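Local coordinates for monooxygenase (Agrobacterium tumefaciens, PDB 2I7G), which probably catalyses a flavin-dependent monooxygenation, as a TIM-barrel member of the luciferase-like monooxygenase family, at residues 158-163 with 170-175; 257-262 with 269-274. All blocks are in the same frame, centred on the assembly; numbering follows the deposited sequence.

Interaction 1. Residues 158-163 with 170-175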
loop_
_atom_site.group_PDB
_atom_site.type_symbol
_atom_site.label_atom_id
_atom_site.label_comp_id
_atom_site.label_asym_id
_atom_site.label_seq_id
_atom_site.Cartn_x
_atom_site.Cartn_y
_atom_site.Cartn_z
ATOM N N LEU B 158 -6.410 -16.064 -9.508
ATOM C CA LEU B 158 -7.621 -16.069 -8.702
ATOM C C LEU B 158 -7.573 -17.326 -7.848
ATOM O O LEU B 158 -7.879 -17.235 -6.639
ATOM C CB LEU B 158 -8.886 -16.018 -9.578
ATOM C CG LEU B 158 -10.212 -16.091 -8.824
ATOM C CD1 LEU B 158 -10.325 -14.979 -7.764
ATOM C CD2 LEU B 158 -11.378 -15.965 -9.785
ATOM N N ASP B 159 -7.234 -18.517 -8.454
ATOM C CA ASP B 159 -7.145 -19.755 -7.677
ATOM C C ASP B 159 -6.136 -19.582 -6.514
ATOM O O ASP B 159 -6.438 -19.894 -5.347
ATOM C CB ASP B 159 -6.704 -20.918 -8.569
ATOM C CG ASP B 159 -6.731 -22.239 -7.851
ATOM O OD1 ASP B 159 -7.841 -22.701 -7.507
ATOM O OD2 ASP B 159 -5.646 -22.844 -7.680
ATOM N N LEU B 160 -4.951 -19.025 -6.816
ATOM C CA LEU B 160 -4.009 -18.713 -5.689
ATOM C C LEU B 160 -4.585 -17.752 -4.612
ATOM O O LEU B 160 -4.539 -18.027 -3.403
ATOM C CB LEU B 160 -2.681 -18.254 -6.217
ATOM C CG LEU B 160 -1.642 -17.836 -5.178
ATOM C CD1 LEU B 160 -1.405 -18.964 -4.152
ATOM C CD2 LEU B 160 -0.386 -17.488 -5.991
ATOM N N LEU B 161 -5.146 -16.625 -5.037
ATOM C CA LEU B 161 -5.731 -15.677 -4.084
ATOM C C LEU B 161 -6.741 -16.354 -3.152
ATOM O O LEU B 161 -6.748 -16.107 -1.946
ATOM C CB LEU B 161 -6.415 -14.521 -4.827
ATOM C CG LEU B 161 -6.994 -13.392 -3.980
ATOM C CD1 LEU B 161 -5.970 -12.758 -3.047
ATOM C CD2 LEU B 161 -7.616 -12.342 -4.913
ATOM N N LEU B 162 -7.599 -17.202 -3.703
ATOM C CA LEU B 162 -8.594 -17.893 -2.867
ATOM C C LEU B 162 -7.943 -18.909 -1.907
ATOM O O LEU B 162 -8.384 -19.055 -0.764
ATOM C CB LEU B 162 -9.638 -18.598 -3.740
ATOM C CG LEU B 162 -10.502 -17.642 -4.587
ATOM C CD1 LEU B 162 -11.358 -18.391 -5.630
ATOM C CD2 LEU B 162 -11.379 -16.720 -3.721
ATOM N N ALA B 163 -6.885 -19.577 -2.367
ATOM C CA ALA B 163 -6.115 -20.499 -1.513
ATOM C C ALA B 163 -5.511 -19.742 -0.322
ATOM O O ALA B 163 -5.575 -20.222 0.821
ATOM C CB ALA B 163 -5.028 -21.158 -2.324
ATOM N N VAL B 170 0.109 -22.309 2.800
ATOM C CA VAL B 170 -0.372 -22.894 1.533
ATOM C C VAL B 170 0.691 -23.626 0.735
ATOM O O VAL B 170 1.883 -23.310 0.814
ATOM C CB VAL B 170 -1.037 -21.849 0.601
ATOM C CG1 VAL B 170 -2.259 -21.217 1.267
ATOM C CG2 VAL B 170 -0.027 -20.788 0.195
ATOM N N THR B 171 0.226 -24.619 -0.025
ATOM C CA THR B 171 1.004 -25.297 -1.048
ATOM C C THR B 171 0.190 -25.137 -2.328
ATOM O O THR B 171 -0.979 -25.537 -2.386
ATOM C CB THR B 171 1.243 -26.792 -0.693
ATOM O OG1 THR B 171 2.137 -26.857 0.430
ATOM C CG2 THR B 171 1.848 -27.556 -1.881
ATOM N N TRP B 172 0.795 -24.528 -3.337
ATOM C CA TRP B 172 0.096 -24.167 -4.559
ATOM C C TRP B 172 1.105 -24.251 -5.684
ATOM O O TRP B 172 2.264 -23.914 -5.498
ATOM C CB TRP B 172 -0.501 -22.737 -4.480
ATOM C CG TRP B 172 -1.256 -22.345 -5.732
ATOM C CD1 TRP B 172 -2.615 -22.472 -5.957
ATOM C CD2 TRP B 172 -0.700 -21.808 -6.959
ATOM N NE1 TRP B 172 -2.925 -22.028 -7.214
ATOM C CE2 TRP B 172 -1.781 -21.627 -7.861
ATOM C CE3 TRP B 172 0.595 -21.458 -7.376
ATOM C CZ2 TRP B 172 -1.605 -21.113 -9.169
ATOM C CZ3 TRP B 172 0.773 -20.943 -8.669
ATOM C CH2 TRP B 172 -0.325 -20.780 -9.554
ATOM N N SER B 173 0.679 -24.727 -6.842
ATOM C CA SER B 173 1.511 -24.670 -8.051
ATOM C C SER B 173 0.641 -24.478 -9.301
ATOM O O SER B 173 -0.554 -24.757 -9.282
ATOM C CB SER B 173 2.418 -25.913 -8.166
ATOM O OG SER B 173 1.633 -27.069 -8.354
ATOM N N GLY B 174 1.238 -23.943 -10.357
ATOM C CA GLY B 174 0.512 -23.677 -11.605
ATOM C C GLY B 174 1.505 -23.552 -12.739
ATOM O O GLY B 174 2.628 -24.096 -12.663
ATOM N N THR B 175 1.117 -22.835 -13.783
ATOM C CA THR B 175 1.959 -22.693 -14.965
ATOM C C THR B 175 2.439 -21.252 -15.191
ATOM O O THR B 175 3.402 -21.032 -15.928
ATOM C CB THR B 175 1.237 -23.192 -16.253
ATOM O OG1 THR B 175 0.197 -22.276 -16.602
ATOM C CG2 THR B 175 0.620 -24.573 -16.053
#

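Interaction 2. Residues 257-262 with 269-274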
loop_
_atom_site.group_PDB
_atom_site.type_symbol
_atom_site.label_atom_id
_atom_site.label_comp_id
_atom_site.label_asym_id
_atom_site.label_seq_id
_atom_site.Cartn_x
_atom_site.Cartn_y
_atom_site.Cartn_z
ATOM N N HIS B 257 -22.221 4.424 -14.108
ATOM C CA HIS B 257 -21.795 5.813 -14.125
ATOM C C HIS B 257 -22.986 6.704 -13.866
ATOM O O HIS B 257 -24.118 6.352 -14.204
ATOM C CB HIS B 257 -21.156 6.154 -15.462
ATOM C CG HIS B 257 -19.904 5.378 -15.716
ATOM N ND1 HIS B 257 -19.811 4.406 -16.692
ATOM C CD2 HIS B 257 -18.711 5.379 -15.074
ATOM C CE1 HIS B 257 -18.602 3.868 -16.661
ATOM N NE2 HIS B 257 -17.910 4.452 -15.704
ATOM N N GLY B 258 -22.721 7.873 -13.294
ATOM C CA GLY B 258 -23.814 8.828 -13.086
ATOM C C GLY B 258 -23.409 9.999 -12.222
ATOM O O GLY B 258 -22.212 10.251 -11.988
ATOM N N PHE B 259 -24.406 10.763 -11.784
ATOM C CA PHE B 259 -24.086 11.948 -10.994
ATOM C C PHE B 259 -25.367 12.447 -10.322
ATOM O O PHE B 259 -26.456 12.322 -10.888
ATOM C CB PHE B 259 -23.482 13.028 -11.906
ATOM C CG PHE B 259 -23.041 14.270 -11.177
ATOM C CD1 PHE B 259 -22.138 14.204 -10.100
ATOM C CD2 PHE B 259 -23.534 15.516 -11.571
ATOM C CE1 PHE B 259 -21.747 15.375 -9.418
ATOM C CE2 PHE B 259 -23.132 16.708 -10.886
ATOM C CZ PHE B 259 -22.267 16.622 -9.812
ATOM N N ILE B 260 -25.218 12.956 -9.098
ATOM C CA ILE B 260 -26.370 13.497 -8.350
ATOM C C ILE B 260 -26.123 14.987 -8.086
ATOM O O ILE B 260 -25.010 15.381 -7.694
ATOM C CB ILE B 260 -26.564 12.724 -7.022
ATOM C CG1 ILE B 260 -26.834 11.223 -7.291
ATOM C CG2 ILE B 260 -27.672 13.364 -6.186
ATOM C CD1 ILE B 260 -26.433 10.303 -6.156
ATOM N N ALA B 261 -27.142 15.822 -8.297
ATOM C CA ALA B 261 -27.007 17.242 -7.982
ATOM C C ALA B 261 -28.352 17.744 -7.484
ATOM O O ALA B 261 -29.310 16.966 -7.372
ATOM C CB ALA B 261 -26.534 18.082 -9.230
ATOM N N ASP B 262 -28.417 19.029 -7.175
ATOM C CA ASP B 262 -29.600 19.560 -6.515
ATOM C C ASP B 262 -30.812 19.559 -7.444
ATOM O O ASP B 262 -31.959 19.565 -6.957
ATOM C CB ASP B 262 -29.315 20.957 -5.994
ATOM C CG ASP B 262 -28.483 20.910 -4.702
ATOM O OD1 ASP B 262 -29.098 20.671 -3.628
ATOM O OD2 ASP B 262 -27.232 21.062 -4.753
ATOM N N ASP B 269 -26.091 19.122 -16.795
ATOM C CA ASP B 269 -25.203 20.177 -17.312
ATOM C C ASP B 269 -23.785 19.970 -16.774
ATOM O O ASP B 269 -22.801 20.017 -17.530
ATOM C CB ASP B 269 -25.706 21.571 -16.924
ATOM C CG ASP B 269 -26.970 22.003 -17.687
ATOM O OD1 ASP B 269 -27.377 21.353 -18.663
ATOM O OD2 ASP B 269 -27.566 23.030 -17.282
ATOM N N GLN B 270 -23.690 19.721 -15.470
ATOM C CA GLN B 270 -22.389 19.602 -14.824
ATOM C C GLN B 270 -21.643 18.362 -15.299
ATOM O O GLN B 270 -20.422 18.417 -15.472
ATOM C CB GLN B 270 -22.505 19.640 -13.287
ATOM C CG GLN B 270 -22.953 21.008 -12.789
ATOM C CD GLN B 270 -23.294 21.036 -11.294
ATOM O OE1 GLN B 270 -23.095 20.056 -10.562
ATOM N NE2 GLN B 270 -23.850 22.182 -10.844
ATOM N N PHE B 271 -22.371 17.273 -15.552
ATOM C CA PHE B 271 -21.772 16.010 -16.029
ATOM C C PHE B 271 -21.384 16.094 -17.510
ATOM O O PHE B 271 -20.382 15.522 -17.916
ATOM C CB PHE B 271 -22.742 14.845 -15.768
ATOM C CG PHE B 271 -22.085 13.468 -15.571
ATOM C CD1 PHE B 271 -22.440 12.402 -16.393
ATOM C CD2 PHE B 271 -21.156 13.237 -14.549
ATOM C CE1 PHE B 271 -21.868 11.122 -16.213
ATOM C CE2 PHE B 271 -20.586 11.948 -14.356
ATOM C CZ PHE B 271 -20.961 10.902 -15.185
ATOM N N TYR B 272 -22.165 16.816 -18.305
ATOM C CA TYR B 272 -21.939 16.959 -19.764
ATOM C C TYR B 272 -21.033 18.159 -20.125
ATOM O O TYR B 272 -20.586 18.272 -21.264
ATOM C CB TYR B 272 -23.289 17.167 -20.427
ATOM C CG TYR B 272 -23.361 17.151 -21.937
ATOM C CD1 TYR B 272 -23.535 18.336 -22.653
ATOM C CD2 TYR B 272 -23.342 15.933 -22.646
ATOM C CE1 TYR B 272 -23.668 18.330 -24.068
ATOM C CE2 TYR B 272 -23.486 15.909 -24.055
ATOM C CZ TYR B 272 -23.641 17.104 -24.748
ATOM O OH TYR B 272 -23.773 17.083 -26.116
ATOM N N GLY B 273 -20.795 19.072 -19.179
ATOM C CA GLY B 273 -20.037 20.304 -19.483
ATOM C C GLY B 273 -18.687 19.993 -20.130
ATOM O O GLY B 273 -17.999 19.077 -19.680
ATOM N N PRO B 274 -18.307 20.739 -21.196
ATOM C CA PRO B 274 -17.054 20.473 -21.942
ATOM C C PRO B 274 -15.800 20.508 -21.065
ATOM O O PRO B 274 -14.885 19.682 -21.252
ATOM C CB PRO B 274 -16.993 21.608 -22.976
ATOM C CG PRO B 274 -18.385 22.178 -23.039
ATOM C CD PRO B 274 -19.055 21.891 -21.742
#

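Interaction 1. Residues 158-163 with 170-175
Trp172 lays one face of its indole on Leu160 and offers its ring nitrogen to Asp159, so one side chain makes both an apolar and a polar contact with the helix. From the strand, CB of Trp172 starts beside Leu160 CD1, and the next atom, CG, meets the same methyl at 3.7 Å. With CG anti to the backbone N (chi1 -179°), the indole is carried toward helix 158-163. Farther along the ring, Leu160 CB takes over in a CH-pi contact, 3.9 Å from the centroid of the five-membered ring and almost on its normal. On the opposite face the backbone N of Gly174 lies above the rim of the six-membered ring, so the chain after the strand flanks that side. At the edge, NE1 donates a hydrogen bond to Asp159 OD2 (2.9 Å), nearly in the indole plane but bent to 147° at the hydrogen. NE1 meets OD2 on its anti side, somewhat out of the carboxylate plane; the bond and Leu160 packing together restrain the indole's rotation. One helical turn beyond Asp159, the carbonyl O of Ala163 meets Val170 CG1 at 3.5 Å. Helix and strand run nearly antiparallel. Strand 169-172 is the middle of a small antiparallel sheet, between 180-181 and 183-184, while Leu158 and Leu161 of helix 150-166 reach barrel strand 196-200 and Leu160 also touches Pro109 at the start of helix 109-122.

Interaction 2. Residues 257-262 with 269-274
Phe259 and Phe271 set their rings almost parallel, with planes only 7° apart, yet slide past one another so far that they barely overlap. Their centroids are 6.0 Å apart, and the closest touch is made by Phe259 CB, which meets Phe271 CD2 at 3.5 Å. The pair is therefore staggered. What lies over a face of Phe271 is backbone instead: Gly258 C sits 3.9 Å above the ring plane, toward its rim, and Gly258 O approaches Phe271 CE2 at 3.3 Å. Gln270 addresses the other aromatic. Its chain is extended beyond CG, with CG anti to the carbonyl carbon (chi1 -68°), which brings OE1 to the edge of the Phe259 ring, in its plane and 3.4 Å from CE2. The amide is turned 52° against that ring, Gln270 CB also comes to 3.8 Å from Phe259 CE2, from out of the ring plane, and Ala261 CB lies near OE1. Met339 and Ala267 also touch Phe259, and Met279 and Ile336 touch Phe271, so both rings are buried. In this TIM barrel, helix 264-272 is the first of an excursion inserted after barrel strand 252-260 and before helix 311-325, and it packs on the strand's C-terminal end.

Interactions 1 and 2 use the same means, aromatic side chains filling the space between a helix and a strand close by in sequence, but in reverse order: helix then strand in interaction 1, strand then helix in interaction 2. The strand of interaction 1 lies in a small antiparallel sheet inserted between helix 150-166 and barrel strand 196-200, outside the barrel sheet. Interaction 2 packs at the C-terminal end of barrel strand 252-260, the end where TIM barrels generally carry their active site, though no site residue is identified in either contact. On opposite sides of the chain's centre, the two have centres 43 Å apart and nearest atoms about 22 Å apart.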